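Local coordinates for prophenoloxidase b (Marsupenaeus japonicus, PDB 3WKY), which is the precursor of a hemolymph phenoloxidase, a type 3 copper protein that probably hydroxylates monophenols and oxidises o-diphenols once activated, at residues M193-F198 with S573-L578; E551-S556 with S615-G620; P139-P144 with V384-R389. One frame throughout, in Å; residues are numbered along the deposited sequence.

How the contacts relate
Contact 1 sits in the middle, its centre about 12 Å from the centres of both others, and it touches each. Toward contact 2, S573 OG lies 3.0 Å from S556 N and W574 N lies 3.2 Å from I554 O, both probable hydrogen bonds, so 551-556 meets 573-578 as well as 615-620. Toward contact 3, N196 CB comes to 3.3 Å from E385 O, and S197 leans on F142. Contacts 2 and 3 never touch; their nearest atoms are about 12 Å apart. The copper-oxygen cluster lies about 8 Å from the side chain of F198, about 10 Å from that of T386 and about 11 Å from that of F618.

Contact 1 (M193-F198 with S573-L578). Unlike the reference sequence in segment 573-578: R576 (reference Gln). With NAG (2-acetamido-2-deoxy-beta-D-glucopyranose), chain F.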
ATOM      1  N   MET A 193       6.974  15.104 -38.079  1.00 18.30           N
ATOM      2  CA  MET A 193       7.812  14.156 -38.817  1.00 20.80           C
ATOM      3  C   MET A 193       9.244  14.651 -39.010  1.00 16.90           C
ATOM      4  O   MET A 193      10.184  13.850 -39.040  1.00 19.37           O
ATOM      5  CB  MET A 193       7.160  13.757 -40.151  1.00 18.27           C
ATOM      6  CG  MET A 193       7.023  14.877 -41.164  1.00 25.70           C
ATOM      7  SD  MET A 193       6.215  14.232 -42.657  1.00 29.21           S
ATOM      8  CE  MET A 193       4.686  13.582 -41.962  1.00 27.13           C
ATOM      9  N   ASN A 194       9.423  15.965 -39.115  1.00 19.77           N
ATOM     10  CA  ASN A 194      10.763  16.517 -39.253  1.00 21.08           C
ATOM     11  C   ASN A 194      11.565  16.407 -37.956  1.00 19.96           C
ATOM     12  O   ASN A 194      12.779  16.184 -37.976  1.00 18.30           O
ATOM     13  CB  ASN A 194      10.695  17.975 -39.704  1.00 23.26           C
ATOM     14  CG  ASN A 194      10.109  18.127 -41.098  1.00 31.67           C
ATOM     15  OD1 ASN A 194      10.429  17.362 -42.004  1.00 33.52           O
ATOM     16  ND2 ASN A 194       9.235  19.113 -41.268  1.00 36.49           N
ATOM     17  N   LEU A 195      10.890  16.562 -36.825  1.00 18.71           N
ATOM     18  CA  LEU A 195      11.573  16.431 -35.539  1.00 17.59           C
ATOM     19  C   LEU A 195      12.015  14.995 -35.297  1.00 14.37           C
ATOM     20  O   LEU A 195      13.137  14.742 -34.837  1.00 16.45           O
ATOM     21  CB  LEU A 195      10.667  16.900 -34.403  1.00 17.55           C
ATOM     22  CG  LEU A 195      11.346  16.939 -33.032  1.00 16.77           C
ATOM     23  CD1 LEU A 195      12.499  17.944 -33.023  1.00 19.85           C
ATOM     24  CD2 LEU A 195      10.325  17.302 -31.960  1.00 15.76           C
ATOM     25  N   ASN A 196      11.122  14.052 -35.587  1.00 14.32           N
ATOM     26  CA  ASN A 196      11.468  12.645 -35.472  1.00 15.48           C
ATOM     27  C   ASN A 196      12.590  12.240 -36.433  1.00 16.51           C
ATOM     28  O   ASN A 196      13.461  11.458 -36.067  1.00 15.80           O
ATOM     29  CB  ASN A 196      10.228  11.760 -35.650  1.00 17.60           C
ATOM     30  CG  ASN A 196       9.361  11.738 -34.411  1.00 19.79           C
ATOM     31  OD1 ASN A 196       9.537  10.879 -33.537  1.00 18.20           O
ATOM     32  ND2 ASN A 196       8.426  12.685 -34.315  1.00 17.39           N
ATOM     33  N   SER A 197      12.578  12.792 -37.644  1.00 17.97           N
ATOM     34  CA  SER A 197      13.665  12.543 -38.599  1.00 20.19           C
ATOM     35  C   SER A 197      14.989  13.142 -38.138  1.00 16.08           C
ATOM     36  O   SER A 197      16.042  12.534 -38.318  1.00 18.22           O
ATOM     37  CB  SER A 197      13.300  13.087 -39.984  1.00 21.54           C
ATOM     38  OG  SER A 197      12.189  12.377 -40.501  1.00 24.61           O
ATOM     39  N   PHE A 198      14.932  14.338 -37.559  1.00 18.18           N
ATOM     40  CA  PHE A 198      16.123  14.964 -36.986  1.00 16.96           C
ATOM     41  C   PHE A 198      16.733  14.054 -35.919  1.00 16.68           C
ATOM     42  O   PHE A 198      17.947  13.875 -35.842  1.00 15.23           O
ATOM     43  CB  PHE A 198      15.775  16.334 -36.402  1.00 17.55           C
ATOM     44  CG  PHE A 198      16.792  16.852 -35.421  1.00 20.37           C
ATOM     45  CD1 PHE A 198      18.044  17.274 -35.856  1.00 20.68           C
ATOM     46  CD2 PHE A 198      16.491  16.921 -34.065  1.00 22.31           C
ATOM     47  CE1 PHE A 198      18.985  17.752 -34.956  1.00 21.87           C
ATOM     48  CE2 PHE A 198      17.426  17.407 -33.151  1.00 20.78           C
ATOM     49  CZ  PHE A 198      18.671  17.822 -33.596  1.00 22.31           C
ATOM     50  N   SER A 573      19.333  18.568 -39.139  1.00 19.72           N
ATOM     51  CA  SER A 573      18.951  19.958 -38.893  1.00 22.42           C
ATOM     52  C   SER A 573      17.824  20.048 -37.872  1.00 23.70           C
ATOM     53  O   SER A 573      16.860  19.276 -37.956  1.00 20.57           O
ATOM     54  CB  SER A 573      18.466  20.594 -40.203  1.00 22.24           C
ATOM     55  OG  SER A 573      18.078  21.955 -40.027  1.00 23.94           O
ATOM     56  N   TRP A 574      17.903  20.999 -36.936  1.00 23.01           N
ATOM     57  CA  TRP A 574      16.706  21.306 -36.152  1.00 18.15           C
ATOM     58  C   TRP A 574      15.637  21.691 -37.173  1.00 22.94           C
ATOM     59  O   TRP A 574      15.951  22.368 -38.141  1.00 21.85           O
ATOM     60  CB  TRP A 574      16.942  22.457 -35.171  1.00 16.92           C
ATOM     61  CG  TRP A 574      15.727  22.679 -34.318  1.00 19.08           C
ATOM     62  CD1 TRP A 574      14.767  23.636 -34.480  1.00 19.15           C
ATOM     63  CD2 TRP A 574      15.306  21.872 -33.207  1.00 17.09           C
ATOM     64  NE1 TRP A 574      13.788  23.492 -33.522  1.00 20.55           N
ATOM     65  CE2 TRP A 574      14.093  22.415 -32.731  1.00 17.64           C
ATOM     66  CE3 TRP A 574      15.847  20.761 -32.560  1.00 20.67           C
ATOM     67  CZ2 TRP A 574      13.406  21.876 -31.634  1.00 16.55           C
ATOM     68  CZ3 TRP A 574      15.163  20.221 -31.471  1.00 21.73           C
ATOM     69  CH2 TRP A 574      13.961  20.781 -31.021  1.00 18.27           C
ATOM     70  N   PRO A 575      14.382  21.238 -36.994  1.00 16.98           N
ATOM     71  CA  PRO A 575      13.380  21.572 -38.020  1.00 19.73           C
ATOM     72  C   PRO A 575      13.125  23.073 -38.129  1.00 23.21           C
ATOM     73  O   PRO A 575      12.802  23.715 -37.123  1.00 19.37           O
ATOM     74  CB  PRO A 575      12.113  20.874 -37.516  1.00 23.18           C
ATOM     75  CG  PRO A 575      12.621  19.745 -36.685  1.00 22.35           C
ATOM     76  CD  PRO A 575      13.853  20.286 -35.998  1.00 18.21           C
ATOM     77  N   ARG A 576      13.258  23.631 -39.333  1.00 21.92           N
ATOM     78  CA  ARG A 576      13.042  25.066 -39.496  1.00 21.50           C
ATOM     79  C   ARG A 576      11.642  25.447 -39.033  1.00 18.78           C
ATOM     80  O   ARG A 576      11.450  26.510 -38.434  1.00 21.99           O
ATOM     81  CB  ARG A 576      13.274  25.528 -40.950  1.00 23.08           C
ATOM     82  CG  ARG A 576      13.148  27.054 -41.106  1.00 28.07           C
ATOM     83  CD  ARG A 576      12.627  27.489 -42.491  1.00 37.82           C
ATOM     84  NE  ARG A 576      12.038  28.831 -42.449  1.00 37.82           N
ATOM     85  CZ  ARG A 576      10.770  29.086 -42.114  1.00 43.23           C
ATOM     86  NH1 ARG A 576       9.947  28.089 -41.796  1.00 33.37           N
ATOM     87  NH2 ARG A 576      10.317  30.337 -42.094  1.00 33.56           N
ATOM     88  N   ASN A 577      10.671  24.569 -39.279  1.00 18.73           N
ATOM     89  CA  ASN A 577       9.289  24.877 -38.920  1.00 23.87           C
ATOM     90  C   ASN A 577       9.048  24.918 -37.408  1.00 18.79           C
ATOM     91  O   ASN A 577       8.048  25.495 -36.949  1.00 19.85           O
ATOM     92  CB  ASN A 577       8.302  23.933 -39.615  1.00 19.14           C
ATOM     93  CG  ASN A 577       8.332  22.521 -39.041  1.00 22.53           C
ATOM     94  OD1 ASN A 577       9.286  21.781 -39.257  1.00 22.29           O
ATOM     95  ND2 ASN A 577       7.281  22.145 -38.316  1.00 20.00           N
ATOM     96  N   LEU A 578       9.969  24.332 -36.640  1.00 17.97           N
ATOM     97  CA  LEU A 578       9.888  24.384 -35.167  1.00 17.33           C
ATOM     98  C   LEU A 578      10.951  25.293 -34.571  1.00 19.91           C
ATOM     99  O   LEU A 578      11.290  25.194 -33.392  1.00 18.10           O
ATOM    100  CB  LEU A 578       9.989  22.975 -34.548  1.00 17.20           C
ATOM    101  CG  LEU A 578       8.968  21.946 -35.032  1.00 16.47           C
ATOM    102  CD1 LEU A 578       9.189  20.602 -34.307  1.00 18.19           C
ATOM    103  CD2 LEU A 578       7.521  22.427 -34.831  1.00 17.49           C
TER
HETATM  104  C1  NAG F 704      13.746  30.362 -45.512  1.00 41.01           C
HETATM  105  C2  NAG F 704      13.569  31.108 -46.838  1.00 50.40           C
HETATM  106  C3  NAG F 704      12.127  30.968 -47.311  1.00 47.97           C
HETATM  107  C4  NAG F 704      11.781  29.493 -47.451  1.00 50.44           C
HETATM  108  C5  NAG F 704      12.143  28.709 -46.192  1.00 49.65           C
HETATM  109  C6  NAG F 704      12.053  27.213 -46.469  1.00 46.12           C
HETATM  110  C7  NAG F 704      14.930  33.000 -47.526  1.00 57.44           C
HETATM  111  C8  NAG F 704      14.910  34.481 -47.770  1.00 45.99           C
HETATM  112  N2  NAG F 704      13.967  32.506 -46.745  1.00 52.02           N
HETATM  113  O3  NAG F 704      11.954  31.605 -48.555  1.00 47.73           O
HETATM  114  O4  NAG F 704      10.400  29.350 -47.708  1.00 55.76           O
HETATM  115  O5  NAG F 704      13.459  28.994 -45.749  1.00 50.97           O
HETATM  116  O6  NAG F 704      13.226  26.810 -47.139  1.00 54.48           O
HETATM  117  O7  NAG F 704      15.806  32.299 -48.034  1.00 52.65           O
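L195 lays its CD1 methyl over one face of the W574 indole, 4.1 Å from the centroid of the six-membered ring, a CH-pi contact. The two side chains run alongside each other and point the same way. F198 meets the same indole differently: the benzo edge of W574 is directed at the phenyl face in an offset edge-to-face pair, with centroids 5.6 Å apart and planes at 73°. W574 CG stands opposite the backbone N, chi1 -176°, which swings the indole back to the helix although its CB starts out away from it. The indole is fixed at its other end by NE1, which donates an almost straight bond of 3.0 Å to L578 O; that oxygen lies in the ring plane, while the N-H arrives from above the carbonyl plane. P575 packs between the indole and the start of the helix, its CG 3.6 Å from L195 N and its CB against N194 CB.

This is a domain interface of the hemocyanin-type fold: helix 193-205, which carries the copper-site histidines H199 and H203, is faced here by a loop of the Ig-like domain. W574 also makes a cation-pi contact with R232, and W189 packs against L195, W574 and L578.

N194 ND2 gives a weak 3.3 Å bond to N577 OD1, the amide planes turned 70° from each other, while N577 ND2 bonds to L480 O and D192 OD2. R576, which differs from the reference sequence, starts out away from the helix; its NE comes within 3.6 Å of O5 of the N-acetylglucosamine and bonds to N550 OD1, and its terminal nitrogens form salt bridges with D484 and E481.

Contact 2 (E551-S556 with S615-G620); sequences ESSILS and SSSFCG
S616 OG has two partners, one across the contact and one in its own segment: it donates to I554 O at 2.7 Å and accepts from F618 N at 3.1 Å. The hydroxyl approaches I554 O from well above its carbonyl plane, whereas the bond from F618 N closes an ST turn inside 615-620. Chi1 of 170° puts OG beside the carbonyl carbon of S616, within reach of I554 O and F618 N. Next to it, S617 N donates to S553 O over 2.8 Å, close to straight at 164°, and S616 CA rests against the same oxygen in a longer CH contact.

The apolar side of the junction is I554 on F618. Both side chains point the same way, and I554 CG2 sits over one face of the ring, 4.1 Å from its centroid. The ring is also packed by F198 of helix 193-205 and by M225 and N228 of helix 218-239. The hydroxyls of S553 and S617 are not bonded to each other; both reach E529 OE2, so one carboxylate oxygen ties the two loops to strand 528-534.

S552 OG accepts from I554 N, a second ST turn, within the type I turn S552-L555. Two serine-built turns thus dock on each other in the Ig-like domain, beside the C572-C619 disulfide that joins 615-620 to the loop ahead of W574.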
ATOM      1  N   GLU A 551      19.586  31.472 -41.579  1.00 21.31           N
ATOM      2  CA  GLU A 551      21.029  31.313 -41.441  1.00 18.12           C
ATOM      3  C   GLU A 551      21.417  30.709 -40.103  1.00 25.35           C
ATOM      4  O   GLU A 551      22.599  30.475 -39.855  1.00 21.44           O
ATOM      5  CB  GLU A 551      21.753  32.672 -41.529  1.00 21.84           C
ATOM      6  CG  GLU A 551      21.469  33.511 -42.746  1.00 30.07           C
ATOM      7  CD  GLU A 551      22.279  34.806 -42.720  1.00 30.86           C
ATOM      8  OE1 GLU A 551      23.438  34.783 -43.184  1.00 38.67           O
ATOM      9  OE2 GLU A 551      21.772  35.825 -42.202  1.00 25.14           O
ATOM     10  N   SER A 552      20.440  30.490 -39.228  1.00 20.21           N
ATOM     11  CA  SER A 552      20.745  30.080 -37.850  1.00 21.71           C
ATOM     12  C   SER A 552      21.694  28.893 -37.749  1.00 18.06           C
ATOM     13  O   SER A 552      21.601  27.938 -38.519  1.00 21.82           O
ATOM     14  CB  SER A 552      19.471  29.728 -37.087  1.00 23.48           C
ATOM     15  OG  SER A 552      19.830  29.147 -35.845  1.00 21.22           O
ATOM     16  N   SER A 553      22.585  28.944 -36.763  1.00 18.02           N
ATOM     17  CA  SER A 553      23.517  27.857 -36.508  1.00 17.74           C
ATOM     18  C   SER A 553      22.822  26.524 -36.217  1.00 20.07           C
ATOM     19  O   SER A 553      23.425  25.460 -36.384  1.00 19.07           O
ATOM     20  CB  SER A 553      24.395  28.222 -35.320  1.00 20.04           C
ATOM     21  OG  SER A 553      23.592  28.588 -34.212  1.00 19.61           O
ATOM     22  N   ILE A 554      21.567  26.564 -35.780  1.00 16.74           N
ATOM     23  CA  ILE A 554      20.893  25.294 -35.410  1.00 18.50           C
ATOM     24  C   ILE A 554      20.307  24.570 -36.627  1.00 24.65           C
ATOM     25  O   ILE A 554      19.920  23.402 -36.543  1.00 20.75           O
ATOM     26  CB  ILE A 554      19.805  25.481 -34.330  1.00 18.33           C
ATOM     27  CG1 ILE A 554      18.572  26.170 -34.923  1.00 17.45           C
ATOM     28  CG2 ILE A 554      20.382  26.229 -33.096  1.00 15.96           C
ATOM     29  CD1 ILE A 554      17.435  26.391 -33.919  1.00 23.55           C
ATOM     30  N   LEU A 555      20.255  25.263 -37.759  1.00 18.56           N
ATOM     31  CA  LEU A 555      19.773  24.674 -39.010  1.00 18.02           C
ATOM     32  C   LEU A 555      20.956  24.167 -39.835  1.00 25.63           C
ATOM     33  O   LEU A 555      22.090  24.597 -39.627  1.00 24.86           O
ATOM     34  CB  LEU A 555      18.995  25.722 -39.812  1.00 21.15           C
ATOM     35  CG  LEU A 555      17.825  26.382 -39.078  1.00 20.29           C
ATOM     36  CD1 LEU A 555      17.198  27.500 -39.909  1.00 24.59           C
ATOM     37  CD2 LEU A 555      16.765  25.319 -38.712  1.00 18.50           C
ATOM     38  N   SER A 556      20.705  23.248 -40.761  1.00 22.59           N
ATOM     39  CA  SER A 556      21.757  22.826 -41.684  1.00 25.08           C
ATOM     40  C   SER A 556      21.777  23.824 -42.849  1.00 32.75           C
ATOM     41  O   SER A 556      21.620  25.021 -42.644  1.00 35.39           O
ATOM     42  CB  SER A 556      21.487  21.414 -42.206  1.00 24.12           C
ATOM     43  OG  SER A 556      20.259  21.370 -42.903  1.00 26.65           O
ATOM     44  N   SER A 615      26.915  22.553 -41.075  1.00 57.94           N
ATOM     45  CA  SER A 615      26.122  21.554 -40.363  1.00 48.19           C
ATOM     46  C   SER A 615      25.435  22.203 -39.155  1.00 26.15           C
ATOM     47  O   SER A 615      25.895  23.240 -38.669  1.00 38.92           O
ATOM     48  CB  SER A 615      27.011  20.396 -39.908  1.00 50.86           C
ATOM     49  OG  SER A 615      27.892  20.813 -38.880  1.00 55.39           O
ATOM     50  N   SER A 616      24.337  21.614 -38.681  1.00 34.49           N
ATOM     51  CA  SER A 616      23.670  22.129 -37.476  1.00 28.81           C
ATOM     52  C   SER A 616      24.606  22.057 -36.270  1.00 24.12           C
ATOM     53  O   SER A 616      25.303  21.061 -36.082  1.00 26.59           O
ATOM     54  CB  SER A 616      22.393  21.343 -37.178  1.00 30.70           C
ATOM     55  OG  SER A 616      21.871  21.674 -35.893  1.00 27.70           O
ATOM     56  N   SER A 617      24.616  23.103 -35.449  1.00 21.56           N
ATOM     57  CA  SER A 617      25.425  23.104 -34.232  1.00 21.06           C
ATOM     58  C   SER A 617      24.987  21.994 -33.257  1.00 22.18           C
ATOM     59  O   SER A 617      25.755  21.587 -32.378  1.00 22.45           O
ATOM     60  CB  SER A 617      25.351  24.462 -33.544  1.00 24.56           C
ATOM     61  OG  SER A 617      24.004  24.813 -33.299  1.00 23.93           O
ATOM     62  N   PHE A 618      23.758  21.518 -33.404  1.00 16.62           N
ATOM     63  CA  PHE A 618      23.280  20.413 -32.560  1.00 19.41           C
ATOM     64  C   PHE A 618      23.854  19.071 -33.029  1.00 25.51           C
ATOM     65  O   PHE A 618      23.901  18.103 -32.258  1.00 22.07           O
ATOM     66  CB  PHE A 618      21.746  20.325 -32.593  1.00 17.32           C
ATOM     67  CG  PHE A 618      21.032  21.477 -31.919  1.00 18.28           C
ATOM     68  CD1 PHE A 618      21.672  22.267 -30.978  1.00 20.54           C
ATOM     69  CD2 PHE A 618      19.700  21.740 -32.216  1.00 20.64           C
ATOM     70  CE1 PHE A 618      21.000  23.321 -30.351  1.00 20.40           C
ATOM     71  CE2 PHE A 618      19.016  22.787 -31.593  1.00 16.48           C
ATOM     72  CZ  PHE A 618      19.677  23.579 -30.651  1.00 18.10           C
ATOM     73  N   CYS A 619      24.280  19.015 -34.291  1.00 19.96           N
ATOM     74  CA  CYS A 619      24.723  17.767 -34.920  0.71 21.33           C
ATOM     75  C   CYS A 619      26.241  17.671 -35.022  1.00 24.73           C
ATOM     76  O   CYS A 619      26.816  16.577 -35.010  1.00 24.01           O
ATOM     77  CB  CYS A 619      24.129  17.649 -36.325  0.71 24.36           C
ATOM     78  SG  CYS A 619      22.321  17.672 -36.385  0.71 23.82           S
ATOM     79  N   GLY A 620      26.895  18.820 -35.147  1.00 24.55           N
ATOM     80  CA  GLY A 620      28.334  18.835 -35.336  1.00 29.88           C
ATOM     81  C   GLY A 620      28.741  18.314 -36.707  1.00 27.50           C
ATOM     82  O   GLY A 620      27.885  18.016 -37.551  1.00 29.74           O
TER

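Contact 3 (P139-P144 with V384-R389)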
ATOM      1  N   PRO A 139       7.441   6.176 -44.773  1.00 24.19           N
ATOM      2  CA  PRO A 139       6.275   6.934 -44.311  1.00 18.18           C
ATOM      3  C   PRO A 139       5.500   6.242 -43.183  1.00 20.33           C
ATOM      4  O   PRO A 139       4.839   6.948 -42.415  1.00 20.28           O
ATOM      5  CB  PRO A 139       5.401   7.064 -45.575  1.00 19.82           C
ATOM      6  CG  PRO A 139       5.947   6.071 -46.545  1.00 24.96           C
ATOM      7  CD  PRO A 139       7.389   5.907 -46.225  1.00 22.64           C
ATOM      8  N   ASP A 140       5.595   4.917 -43.079  1.00 20.50           N
ATOM      9  CA  ASP A 140       4.878   4.172 -42.037  1.00 20.79           C
ATOM     10  C   ASP A 140       5.306   4.594 -40.625  1.00 23.14           C
ATOM     11  O   ASP A 140       4.565   4.365 -39.663  1.00 23.00           O
ATOM     12  CB  ASP A 140       5.080   2.660 -42.195  1.00 22.61           C
ATOM     13  CG  ASP A 140       6.523   2.232 -41.941  1.00 27.48           C
ATOM     14  OD1 ASP A 140       6.915   2.070 -40.764  1.00 24.22           O
ATOM     15  OD2 ASP A 140       7.279   2.053 -42.918  1.00 37.32           O
ATOM     16  N   ARG A 141       6.491   5.198 -40.505  1.00 21.73           N
ATOM     17  CA  ARG A 141       7.001   5.638 -39.203  1.00 23.53           C
ATOM     18  C   ARG A 141       6.389   6.940 -38.722  1.00 22.16           C
ATOM     19  O   ARG A 141       6.552   7.294 -37.552  1.00 18.99           O
ATOM     20  CB  ARG A 141       8.535   5.781 -39.216  1.00 18.69           C
ATOM     21  CG  ARG A 141       9.309   4.495 -39.516  1.00 20.68           C
ATOM     22  CD  ARG A 141       9.180   3.434 -38.419  1.00 16.33           C
ATOM     23  NE  ARG A 141      10.330   2.535 -38.423  1.00 19.39           N
ATOM     24  CZ  ARG A 141      10.412   1.409 -39.135  1.00 22.43           C
ATOM     25  NH1 ARG A 141       9.412   1.029 -39.925  1.00 26.10           N
ATOM     26  NH2 ARG A 141      11.505   0.664 -39.068  1.00 20.88           N
ATOM     27  N   PHE A 142       5.680   7.653 -39.603  1.00 19.05           N
ATOM     28  CA  PHE A 142       5.233   9.011 -39.301  1.00 17.52           C
ATOM     29  C   PHE A 142       3.730   9.211 -39.492  1.00 24.05           C
ATOM     30  O   PHE A 142       3.161  10.187 -39.005  1.00 28.99           O
ATOM     31  CB  PHE A 142       6.005  10.027 -40.169  1.00 19.04           C
ATOM     32  CG  PHE A 142       7.489   9.840 -40.125  1.00 18.46           C
ATOM     33  CD1 PHE A 142       8.241  10.394 -39.088  1.00 18.03           C
ATOM     34  CD2 PHE A 142       8.135   9.096 -41.099  1.00 19.74           C
ATOM     35  CE1 PHE A 142       9.606  10.211 -39.032  1.00 23.35           C
ATOM     36  CE2 PHE A 142       9.510   8.906 -41.049  1.00 15.97           C
ATOM     37  CZ  PHE A 142      10.246   9.470 -40.010  1.00 19.33           C
ATOM     38  N   VAL A 143       3.100   8.286 -40.208  1.00 19.21           N
ATOM     39  CA  VAL A 143       1.703   8.425 -40.619  1.00 20.65           C
ATOM     40  C   VAL A 143       0.889   7.304 -39.961  1.00 15.19           C
ATOM     41  O   VAL A 143       1.314   6.152 -39.983  1.00 21.23           O
ATOM     42  CB  VAL A 143       1.591   8.319 -42.163  1.00 26.00           C
ATOM     43  CG1 VAL A 143       0.145   8.398 -42.624  1.00 25.15           C
ATOM     44  CG2 VAL A 143       2.441   9.411 -42.838  1.00 24.90           C
ATOM     45  N   PRO A 144      -0.268   7.645 -39.365  1.00 19.67           N
ATOM     46  CA  PRO A 144      -1.019   6.640 -38.599  1.00 18.80           C
ATOM     47  C   PRO A 144      -1.455   5.468 -39.445  1.00 23.00           C
ATOM     48  O   PRO A 144      -1.712   5.613 -40.646  1.00 23.84           O
ATOM     49  CB  PRO A 144      -2.262   7.398 -38.136  1.00 19.11           C
ATOM     50  CG  PRO A 144      -1.862   8.843 -38.166  1.00 26.63           C
ATOM     51  CD  PRO A 144      -0.903   8.971 -39.305  1.00 23.65           C
ATOM     52  N   VAL A 384      15.001   5.230 -32.836  1.00 16.80           N
ATOM     53  CA  VAL A 384      15.312   6.664 -32.842  1.00 16.20           C
ATOM     54  C   VAL A 384      14.383   7.490 -33.705  1.00 17.19           C
ATOM     55  O   VAL A 384      14.190   8.679 -33.447  1.00 17.70           O
ATOM     56  CB  VAL A 384      16.796   6.972 -33.216  1.00 19.80           C
ATOM     57  CG1 VAL A 384      17.730   6.541 -32.093  1.00 18.67           C
ATOM     58  CG2 VAL A 384      17.185   6.285 -34.520  1.00 18.09           C
ATOM     59  N   GLU A 385      13.818   6.886 -34.742  1.00 16.72           N
ATOM     60  CA  GLU A 385      12.954   7.656 -35.627  1.00 16.08           C
ATOM     61  C   GLU A 385      11.533   7.783 -35.090  1.00 18.17           C
ATOM     62  O   GLU A 385      10.729   8.527 -35.656  1.00 17.13           O
ATOM     63  CB  GLU A 385      12.969   7.096 -37.064  1.00 18.67           C
ATOM     64  CG  GLU A 385      12.244   5.758 -37.261  1.00 19.09           C
ATOM     65  CD  GLU A 385      13.030   4.540 -36.797  1.00 21.27           C
ATOM     66  OE1 GLU A 385      14.051   4.664 -36.079  1.00 22.17           O
ATOM     67  OE2 GLU A 385      12.617   3.422 -37.159  1.00 23.01           O
ATOM     68  N   THR A 386      11.226   7.086 -33.990  1.00 16.92           N
ATOM     69  CA  THR A 386       9.877   7.147 -33.413  1.00 14.26           C
ATOM     70  C   THR A 386       9.792   7.563 -31.929  1.00 16.83           C
ATOM     71  O   THR A 386       8.712   7.906 -31.453  1.00 14.82           O
ATOM     72  CB  THR A 386       9.144   5.781 -33.530  1.00 21.67           C
ATOM     73  OG1 THR A 386       9.935   4.759 -32.909  1.00 17.61           O
ATOM     74  CG2 THR A 386       8.868   5.414 -35.002  1.00 19.79           C
ATOM     75  N   ALA A 387      10.906   7.509 -31.202  1.00 16.33           N
ATOM     76  CA  ALA A 387      10.863   7.659 -29.737  1.00 15.63           C
ATOM     77  C   ALA A 387      10.340   9.011 -29.262  1.00 16.11           C
ATOM     78  O   ALA A 387       9.628   9.088 -28.258  1.00 15.08           O
ATOM     79  CB  ALA A 387      12.229   7.367 -29.114  1.00 17.02           C
ATOM     80  N   VAL A 388      10.668  10.079 -29.993  1.00 14.38           N
ATOM     81  CA  VAL A 388      10.239  11.433 -29.611  1.00 14.78           C
ATOM     82  C   VAL A 388       8.704  11.589 -29.553  1.00 14.68           C
ATOM     83  O   VAL A 388       8.187  12.418 -28.801  1.00 14.53           O
ATOM     84  CB  VAL A 388      10.900  12.485 -30.537  1.00 14.41           C
ATOM     85  CG1 VAL A 388      10.353  13.902 -30.289  1.00 16.67           C
ATOM     86  CG2 VAL A 388      12.412  12.465 -30.326  1.00 14.36           C
ATOM     87  N   ARG A 389       7.978  10.771 -30.312  1.00 13.55           N
ATOM     88  CA  ARG A 389       6.511  10.771 -30.279  1.00 15.34           C
ATOM     89  C   ARG A 389       5.932  10.556 -28.876  1.00 13.99           C
ATOM     90  O   ARG A 389       4.879  11.100 -28.545  1.00 15.29           O
ATOM     91  CB  ARG A 389       5.947   9.662 -31.187  1.00 15.67           C
ATOM     92  CG  ARG A 389       6.254   9.827 -32.692  1.00 15.43           C
ATOM     93  CD  ARG A 389       5.739   8.613 -33.484  1.00 15.96           C
ATOM     94  NE  ARG A 389       4.289   8.426 -33.375  1.00 18.50           N
ATOM     95  CZ  ARG A 389       3.400   8.870 -34.265  1.00 24.02           C
ATOM     96  NH1 ARG A 389       3.795   9.561 -35.333  1.00 19.93           N
ATOM     97  NH2 ARG A 389       2.109   8.630 -34.085  1.00 20.03           N
TER
HETATM   98  O   HOH W   1       7.978   9.097 -35.925  1.00 20.63           O
HETATM   99  O   HOH W   2       1.349   9.931 -36.999  1.00 25.71           O
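R141 NE donates to E385 OE2 at 2.8 Å, a nearly straight hydrogen bond (167°) that is part of a salt bridge, lies close to the guanidinium plane and uses the anti lone pair of the carboxylate oxygen. The two flat groups are only 28° from coplanar. Behind the charges the aliphatic parts meet, R141 CG against E385 CG at 3.9 Å, and T386 CG2 touches R141 CD. E385 reaches its partner through a folded chain: CG is wedged between its backbone N and carbonyl carbon (chi1 72°), and a further bend at chi2 turns the carboxylate to the arginine.

Two waters extend the contact along the backbone. Water 1 donates to both R141 O and E385 O, at 2.8 Å each, bridging the carbonyls. Water 2 donates to F142 O and accepts from R389 NH1 at 3.0 Å, in the plane of that guanidinium, so R389 is linked to the carbonyl through solvent.

In the second shell, D140 OD1 takes R141 NH1 on its syn lone pair at 2.8 Å, also in the guanidinium plane, while D140 OD2 bonds to the hydroxyl of Y19. The F142 ring, with R141 CB over one face, packs on M193 and S197 of helix 193-205. The contact thereby joins the loop before helix 145-160 to the loop leading into helix 391-409, which bears the copper-site residues F393 and H397, and V384 O bonds to H199 ND1.

All five touching residues are buried, and R141 lies between two carboxylates, with D140 OD1 and E385 OE2 6.9 Å apart. The arginine, with a sodium ion about 5 Å from its side chain, probably offsets the repulsion between the acids and favours their ionised forms.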